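Local coordinates for protein peroxide stress regulator PerR, FUR family (Streptococcus pyogenes, PDB 4LMY) that regulates the transcriptional response to peroxide stress, probably by binding DNA in a metal-dependent manner as a zinc-containing member of the FUR family, at residues L17-L20 with R21-H24. Numbering follows the deposited sequence.
Sequences LEHL and REKH. With ZN (zinc ion), chain E.
Arg21 folds back along the last turn of helix 12-22 until its guanidinium lies with one face against Leu17 CB, toward the rim of the group, and meets the carboxylate of Glu18. With Arg21 CG anti to the carbonyl carbon (chi1 -74°) and the chain extended to NE, NH2 comes 3.9 Å from Leu17 CB. Glu18, bent at chi2 (66°), brings OE2 to the guanidinium edge, in plane, for a long salt bridge of 3.4 Å to Arg21 NH1. The two planes are turned 57° against each other, so one oxygen meets the edge. A Schellman motif closes the helix: Ile25 N bonds to Leu20 O and His24 N to Arg21 O, with His24 at positive phi. Just before it, Lys23 N makes weak bonds to His19 O and Leu20 O. Glu18 OE1 lies 3.6 Å from Glu22 OE2, a pairing of like charges that Arg21 probably eases, as may His6, whose ND1 is hydrogen-bonded to Glu22 OE2. His6 is itself a ligand of the zinc ion, together with His4, His97, His99 and His19, whose NE2 is 2.2 Å from the metal; Glu22 thus acts in the second shell. Glu22 OE1 stands over one face of the His19 imidazole and takes a hydrogen bond from a water that also donates to His19 O, at 2.7 Å. The bent Lys23 chain carries NZ to a salt bridge with Glu76.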
# COMPACT_ATOMS: atom_id res chain seq x y z
N LEU B 17 15.90 8.19 9.85
CA LEU B 17 16.76 8.38 11.01
C LEU B 17 17.69 7.19 11.21
O LEU B 17 18.87 7.36 11.50
CB LEU B 17 15.94 8.62 12.28
CG LEU B 17 15.08 9.89 12.29
CD1 LEU B 17 14.58 10.18 13.71
CD2 LEU B 17 15.85 11.07 11.73
N GLU B 18 17.16 5.98 11.03
CA GLU B 18 17.97 4.77 11.16
C GLU B 18 19.10 4.74 10.14
O GLU B 18 20.24 4.45 10.48
CB GLU B 18 17.10 3.52 11.05
CG GLU B 18 17.87 2.21 11.12
CD GLU B 18 18.53 1.97 12.47
OE1 GLU B 18 19.47 1.14 12.53
OE2 GLU B 18 18.11 2.59 13.46
N HIS B 19 18.77 5.04 8.89
CA HIS B 19 19.76 5.09 7.82
C HIS B 19 20.83 6.15 8.10
O HIS B 19 22.02 5.91 7.90
CB HIS B 19 19.10 5.38 6.47
CG HIS B 19 18.47 4.17 5.84
ND1 HIS B 19 19.05 3.49 4.79
CD2 HIS B 19 17.30 3.54 6.10
CE1 HIS B 19 18.27 2.49 4.43
NE2 HIS B 19 17.20 2.49 5.21
N LEU B 20 20.39 7.32 8.56
CA LEU B 20 21.32 8.41 8.87
C LEU B 20 22.23 8.07 10.05
O LEU B 20 23.42 8.39 10.03
CB LEU B 20 20.56 9.71 9.13
CG LEU B 20 19.84 10.33 7.93
CD1 LEU B 20 19.30 11.71 8.29
CD2 LEU B 20 20.74 10.40 6.71
N ARG B 21 21.67 7.44 11.08
CA ARG B 21 22.46 6.99 12.23
C ARG B 21 23.52 5.99 11.78
O ARG B 21 24.67 6.05 12.22
CB ARG B 21 21.58 6.34 13.29
CG ARG B 21 20.73 7.31 14.11
CD ARG B 21 20.09 6.58 15.28
NE ARG B 21 18.86 7.24 15.72
CZ ARG B 21 17.64 6.80 15.45
NH1 ARG B 21 17.47 5.69 14.75
NH2 ARG B 21 16.58 7.47 15.90
N GLU B 22 23.11 5.07 10.92
CA GLU B 22 24.02 4.06 10.37
C GLU B 22 25.23 4.71 9.70
O GLU B 22 26.33 4.16 9.73
CB GLU B 22 23.29 3.16 9.37
CG GLU B 22 22.39 2.11 10.01
CD GLU B 22 21.57 1.35 8.98
OE1 GLU B 22 21.54 1.76 7.80
OE2 GLU B 22 20.96 0.32 9.36
N LYS B 23 25.02 5.88 9.12
CA LYS B 23 26.08 6.60 8.42
C LYS B 23 26.76 7.63 9.31
O LYS B 23 27.59 8.41 8.84
CB LYS B 23 25.52 7.28 7.17
CG LYS B 23 24.74 6.37 6.25
CD LYS B 23 25.60 5.23 5.73
CE LYS B 23 25.35 5.00 4.25
NZ LYS B 23 25.74 6.20 3.45
N HIS B 24 26.40 7.64 10.59
CA HIS B 24 26.95 8.59 11.57
C HIS B 24 26.70 10.04 11.19
O HIS B 24 27.57 10.90 11.37
CB HIS B 24 28.45 8.35 11.79
CG HIS B 24 28.79 6.94 12.17
ND1 HIS B 24 29.28 6.03 11.27
CD2 HIS B 24 28.70 6.30 13.36
CE1 HIS B 24 29.49 4.88 11.89
NE2 HIS B 24 29.14 5.01 13.15
ZN ZN E . 15.58 1.07 5.30
O HOH W 1 22.46 3.93 6.10